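Local coordinates for endonuclease V (Bacillus subtilis, PDB 3GA2), which probably cuts DNA at the second phosphodiester bond 3' to a deoxyinosine, a magnesium-dependent step in the repair of deaminated bases, at residues N124-G127 with V128-A132; R214-I217 with P218-L221. The protein carries 1 engineered substitution. All coordinates share one frame; numbering follows the deposited sequence.

Contact 1 of 2, residues N124-G127 with V128-A132; sequences NHMG and VATHA
Met126, present as selenomethionine, lays its terminal methyl obliquely against the imidazole of His131. CE is 3.4 Å from CG of His131 and also meets CB and CD2. The same methyl touches the helix backbone, with CE 3.3 Å from CA of His131. The selenium sits 5.3 Å from the ring centroid, an oblique Met-aromatic contact. A bend at chi2 (53°) folds the Met126 chain back towards the helix. The imidazole leaves the helix with CG anti to the backbone N (chi1 -161°). There ND1 can reach a water 2.9 Å away. That water donates to O of Met126, also at 2.9 Å, and so joins the ring to the loop backbone.

The contact is the start of helix 128-136, and Gly127 is its N-cap. The first helical bond runs from N of His131 to O of Gly127, 2.9 Å long and almost perfectly straight at 179°. Thr130 faces the loop with its methyl: CG2 lies 3.6 Å from O of His125 and also meets the selenium of Met126. Its hydroxyl OG1 instead bonds to O of Gly193. Outside the turn, helix 14-25 packs on Met126 through Gln21 and Leu24, and Phe93 meets the His131 ring edge-to-face. A leucine in place of His131 would probably leave the water without its ring partner and the Met126 methyl without its imidazole surface.

The chemistry is therefore mixed. Apolar and selenium contacts join the loop side chain to the helix side chains, while one backbone bond and one bridging water join their polar atoms and tie the loop to the first turn of the helix.

Contact 2 of 2, residues R214-I217 with P218-L221; sequences RLPI and PVRL
The backbone turns from the extended Leu215 and Pro216 into the first turn of helix 217-235, where N of Arg220 bonds to O of Pro216 at 2.9 Å and N of Leu221 to O of Ile217 at 3.0 Å. This is a helix N-terminus with Pro216 at the N-cap and Pro218 in the first turn. Pro218 has no backbone N-H to offer, but a residue this early in a helix needs none for the i to i-4 bonds.

Pro216 and Val219 lie side by side and point the same way. CG of the Pro216 ring is 3.6 Å from CG2 of Val219. That branch stands anti to the carbonyl carbon, whereas CG1 is anti to the backbone N (chi1 -176°) and comes within 4.4 Å of CD1 of Leu215. Leu215 also sets its CB beside CB of Arg220, 4.1 Å away. Only the root of the arginine takes part; its extended chain carries the guanidinium away from the turn. On another side of the turn, CG2 of Ile217 approaches CD1 of Leu221 at 4.0 Å.

The turn is held against the central sheet of this RNase H-clan enzyme. Pro216 and Val219 both pack on Leu114 of strand 113-116, while Pro218 and Leu221 reach Ile65 and Ile63 of strand 55-66. Val219 also touches Asp116, a predicted magnesium ligand, which places this apolar turn next to the probable metal site.

The side chains of Ile217 and Pro218 cross at an angle. CB of Ile217 lies 3.2 Å from the ring carbon CD of Pro218, a closeness that comes with the peptide link into a proline.

Both contacts are helix starts that follow a loop, and their centres lie about 19 Å apart without touching. Contact 1 is buried and opens helix 128-136, among helices 14-25 and 96-105. Contact 2 is partly buried and opens helix 217-235 against the sheet. Strand 113-116 links them: its Phe115 meets Ala129 and Ala132 of contact 1, while Leu114 and Asp116 meet contact 2. The N-cap is glycine in one and proline in the other. Contact 1 adds selenium, imidazole and water to its backbone bond. Contact 2 adds aliphatic and proline carbons to its two backbone bonds, and lies nearer the predicted magnesium ligands Asp46 and Asp116.

Contact 1 of 2, residues N124-G127 with V128-A132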
ATOM      1  N   ASN A 124      -0.671 -15.001   0.025  1.00 13.58           N
ATOM      2  CA  ASN A 124      -0.171 -15.454  -1.259  1.00 16.62           C
ATOM      3  C   ASN A 124       0.734 -14.412  -1.901  1.00 10.32           C
ATOM      4  O   ASN A 124       0.803 -14.304  -3.126  1.00 17.66           O
ATOM      5  CB  ASN A 124      -1.354 -15.792  -2.169  1.00 21.62           C
ATOM      6  CG  ASN A 124      -1.080 -16.985  -3.055  1.00 32.39           C
ATOM      7  OD1 ASN A 124      -0.530 -17.989  -2.603  1.00 41.58           O
ATOM      8  ND2 ASN A 124      -1.473 -16.892  -4.319  1.00 36.49           N
ATOM      9  N   HIS A 125       1.433 -13.655  -1.056  1.00 13.59           N
ATOM     10  CA  HIS A 125       2.345 -12.603  -1.511  1.00 11.86           C
ATOM     11  C   HIS A 125       1.631 -11.690  -2.497  1.00 14.72           C
ATOM     12  O   HIS A 125       2.258 -11.089  -3.362  1.00 16.89           O
ATOM     13  CB  HIS A 125       3.576 -13.229  -2.179  1.00 18.26           C
ATOM     14  CG  HIS A 125       4.468 -13.972  -1.230  1.00 18.60           C
ATOM     15  ND1 HIS A 125       5.082 -15.162  -1.559  1.00 20.39           N
ATOM     16  CD2 HIS A 125       4.861 -13.687   0.036  1.00 10.52           C
ATOM     17  CE1 HIS A 125       5.811 -15.579  -0.538  1.00 10.07           C
ATOM     18  NE2 HIS A 125       5.694 -14.701   0.441  1.00 10.83           N
HETATM   19  N   MSE A 126       0.316 -11.568  -2.363  1.00 19.52           N
HETATM   20  CA  MSE A 126      -0.417 -10.740  -3.303  1.00 18.13           C
HETATM   21  C   MSE A 126      -1.265  -9.646  -2.659  1.00 17.89           C
HETATM   22  O   MSE A 126      -2.415  -9.432  -3.046  1.00 16.05           O
HETATM   23  CB  MSE A 126      -1.272 -11.642  -4.191  1.00 14.13           C
HETATM   24  CG  MSE A 126      -1.502 -11.109  -5.595  1.00 42.34           C
HETATM   25 SE   MSE A 126       0.135 -10.647  -6.550  1.00 35.68          SE
HETATM   26  CE  MSE A 126      -0.662  -9.383  -7.756  1.00 47.45           C
ATOM     27  N   GLY A 127      -0.693  -8.966  -1.665  1.00  9.61           N
ATOM     28  CA  GLY A 127      -1.392  -7.873  -1.013  1.00  6.67           C
ATOM     29  C   GLY A 127      -1.533  -6.715  -1.995  1.00  9.77           C
ATOM     30  O   GLY A 127      -0.842  -6.671  -3.018  1.00 10.85           O
ATOM     31  N   VAL A 128      -2.412  -5.769  -1.678  1.00 10.79           N
ATOM     32  CA  VAL A 128      -2.677  -4.622  -2.544  1.00  8.24           C
ATOM     33  C   VAL A 128      -1.435  -3.876  -3.048  1.00 17.07           C
ATOM     34  O   VAL A 128      -1.367  -3.503  -4.223  1.00 10.11           O
ATOM     35  CB  VAL A 128      -3.655  -3.616  -1.844  1.00 12.84           C
ATOM     36  CG1 VAL A 128      -2.987  -2.979  -0.636  1.00  5.63           C
ATOM     37  CG2 VAL A 128      -4.126  -2.549  -2.834  1.00 13.45           C
ATOM     38  N   ALA A 129      -0.444  -3.665  -2.186  1.00 14.12           N
ATOM     39  CA  ALA A 129       0.757  -2.954  -2.624  1.00 16.37           C
ATOM     40  C   ALA A 129       1.458  -3.692  -3.770  1.00 18.59           C
ATOM     41  O   ALA A 129       1.901  -3.078  -4.745  1.00 16.73           O
ATOM     42  CB  ALA A 129       1.725  -2.766  -1.451  1.00 16.76           C
ATOM     43  N   THR A 130       1.560  -5.010  -3.651  1.00 11.05           N
ATOM     44  CA  THR A 130       2.202  -5.807  -4.684  1.00  8.15           C
ATOM     45  C   THR A 130       1.336  -5.843  -5.944  1.00 10.89           C
ATOM     46  O   THR A 130       1.812  -5.588  -7.054  1.00 11.93           O
ATOM     47  CB  THR A 130       2.453  -7.254  -4.190  1.00 10.26           C
ATOM     48  OG1 THR A 130       3.358  -7.225  -3.079  1.00  9.07           O
ATOM     49  CG2 THR A 130       3.054  -8.116  -5.304  1.00 12.34           C
ATOM     50  N   HIS A 131       0.059  -6.150  -5.753  1.00 11.63           N
ATOM     51  CA  HIS A 131      -0.896  -6.235  -6.845  1.00 16.63           C
ATOM     52  C   HIS A 131      -0.983  -4.928  -7.648  1.00 18.52           C
ATOM     53  O   HIS A 131      -0.931  -4.945  -8.879  1.00 15.84           O
ATOM     54  CB  HIS A 131      -2.278  -6.615  -6.284  1.00 15.48           C
ATOM     55  CG  HIS A 131      -3.221  -7.171  -7.306  1.00 18.94           C
ATOM     56  ND1 HIS A 131      -4.388  -7.825  -6.963  1.00 22.47           N
ATOM     57  CD2 HIS A 131      -3.178  -7.168  -8.659  1.00 17.82           C
ATOM     58  CE1 HIS A 131      -5.019  -8.197  -8.061  1.00 25.80           C
ATOM     59  NE2 HIS A 131      -4.307  -7.811  -9.104  1.00 12.38           N
ATOM     60  N   ALA A 132      -1.112  -3.802  -6.955  1.00 14.40           N
ATOM     61  CA  ALA A 132      -1.199  -2.507  -7.624  1.00 14.56           C
ATOM     62  C   ALA A 132       0.046  -2.202  -8.458  1.00 11.28           C
ATOM     63  O   ALA A 132      -0.034  -1.514  -9.476  1.00 11.64           O
ATOM     64  CB  ALA A 132      -1.415  -1.400  -6.594  1.00 14.92           C
TER
HETATM   65  O   HOH W   1      -4.670  -9.765  -4.881  1.00 18.39           O

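Contact 2 of 2, residues R214-I217 with P218-L221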
ATOM      1  N   ARG A 214       3.663   7.008  13.157  1.00 16.77           N
ATOM      2  CA  ARG A 214       4.386   5.788  12.825  1.00 22.45           C
ATOM      3  C   ARG A 214       4.283   5.496  11.330  1.00 17.36           C
ATOM      4  O   ARG A 214       4.890   4.550  10.833  1.00 13.16           O
ATOM      5  CB  ARG A 214       3.831   4.608  13.620  1.00 21.44           C
ATOM      6  CG  ARG A 214       2.348   4.383  13.439  1.00 16.77           C
ATOM      7  CD  ARG A 214       1.899   3.146  14.196  1.00 21.12           C
ATOM      8  NE  ARG A 214       0.469   2.907  14.024  1.00 21.95           N
ATOM      9  CZ  ARG A 214      -0.073   1.703  13.895  1.00 18.75           C
ATOM     10  NH1 ARG A 214       0.693   0.617  13.916  1.00 16.96           N
ATOM     11  NH2 ARG A 214      -1.380   1.588  13.741  1.00 12.84           N
ATOM     12  N   LEU A 215       3.512   6.310  10.619  1.00  7.85           N
ATOM     13  CA  LEU A 215       3.356   6.126   9.186  1.00 18.14           C
ATOM     14  C   LEU A 215       4.244   7.096   8.431  1.00 14.92           C
ATOM     15  O   LEU A 215       4.340   8.267   8.791  1.00 16.15           O
ATOM     16  CB  LEU A 215       1.909   6.371   8.756  1.00 15.67           C
ATOM     17  CG  LEU A 215       0.826   5.529   9.421  1.00 27.44           C
ATOM     18  CD1 LEU A 215      -0.517   5.956   8.857  1.00 22.55           C
ATOM     19  CD2 LEU A 215       1.066   4.045   9.171  1.00 21.66           C
ATOM     20  N   PRO A 216       4.909   6.622   7.369  1.00 17.74           N
ATOM     21  CA  PRO A 216       5.771   7.531   6.604  1.00 11.90           C
ATOM     22  C   PRO A 216       4.979   8.729   6.092  1.00 12.47           C
ATOM     23  O   PRO A 216       3.794   8.608   5.785  1.00 19.98           O
ATOM     24  CB  PRO A 216       6.325   6.638   5.489  1.00 12.25           C
ATOM     25  CG  PRO A 216       5.315   5.525   5.378  1.00 22.87           C
ATOM     26  CD  PRO A 216       4.918   5.264   6.804  1.00 10.34           C
ATOM     27  N   ILE A 217       5.634   9.885   6.011  1.00 13.64           N
ATOM     28  CA  ILE A 217       4.987  11.122   5.577  1.00 15.43           C
ATOM     29  C   ILE A 217       3.933  10.986   4.477  1.00 17.22           C
ATOM     30  O   ILE A 217       2.794  11.393   4.666  1.00 12.34           O
ATOM     31  CB  ILE A 217       6.032  12.176   5.140  1.00 17.89           C
ATOM     32  CG1 ILE A 217       6.919  12.546   6.332  1.00 27.71           C
ATOM     33  CG2 ILE A 217       5.340  13.429   4.636  1.00 16.27           C
ATOM     34  CD1 ILE A 217       8.122  13.390   5.952  1.00 28.47           C
ATOM     35  N   PRO A 218       4.297  10.416   3.316  1.00 21.16           N
ATOM     36  CA  PRO A 218       3.338  10.255   2.214  1.00 19.68           C
ATOM     37  C   PRO A 218       2.060   9.513   2.608  1.00 16.09           C
ATOM     38  O   PRO A 218       0.958   9.937   2.264  1.00 15.23           O
ATOM     39  CB  PRO A 218       4.138   9.480   1.170  1.00 15.62           C
ATOM     40  CG  PRO A 218       5.533   9.919   1.425  1.00 21.81           C
ATOM     41  CD  PRO A 218       5.616   9.889   2.931  1.00 14.36           C
ATOM     42  N   VAL A 219       2.217   8.403   3.326  1.00 12.27           N
ATOM     43  CA  VAL A 219       1.078   7.596   3.749  1.00 14.01           C
ATOM     44  C   VAL A 219       0.246   8.295   4.818  1.00 11.51           C
ATOM     45  O   VAL A 219      -0.978   8.209   4.806  1.00 11.28           O
ATOM     46  CB  VAL A 219       1.541   6.216   4.273  1.00  9.71           C
ATOM     47  CG1 VAL A 219       0.337   5.351   4.611  1.00 15.63           C
ATOM     48  CG2 VAL A 219       2.396   5.524   3.219  1.00 13.78           C
ATOM     49  N   ARG A 220       0.907   8.989   5.739  1.00 17.51           N
ATOM     50  CA  ARG A 220       0.186   9.694   6.794  1.00 17.69           C
ATOM     51  C   ARG A 220      -0.694  10.782   6.175  1.00 21.64           C
ATOM     52  O   ARG A 220      -1.827  10.995   6.609  1.00 16.79           O
ATOM     53  CB  ARG A 220       1.164  10.328   7.784  1.00 18.96           C
ATOM     54  CG  ARG A 220       0.489  11.106   8.900  1.00 24.71           C
ATOM     55  CD  ARG A 220       1.467  12.025   9.612  1.00 40.11           C
ATOM     56  NE  ARG A 220       0.864  12.620  10.803  1.00 54.02           N
ATOM     57  CZ  ARG A 220       1.454  13.531  11.570  1.00 53.29           C
ATOM     58  NH1 ARG A 220       2.673  13.964  11.273  1.00 59.24           N
ATOM     59  NH2 ARG A 220       0.828  14.005  12.641  1.00 43.04           N
ATOM     60  N   LEU A 221      -0.172  11.466   5.159  1.00 16.86           N
ATOM     61  CA  LEU A 221      -0.936  12.513   4.495  1.00 15.75           C
ATOM     62  C   LEU A 221      -2.118  11.936   3.716  1.00 12.77           C
ATOM     63  O   LEU A 221      -3.218  12.478   3.755  1.00 15.55           O
ATOM     64  CB  LEU A 221      -0.028  13.340   3.571  1.00 11.13           C
ATOM     65  CG  LEU A 221       0.963  14.209   4.358  1.00 14.92           C
ATOM     66  CD1 LEU A 221       1.868  14.990   3.422  1.00 16.77           C
ATOM     67  CD2 LEU A 221       0.176  15.161   5.260  1.00  9.11           C
TER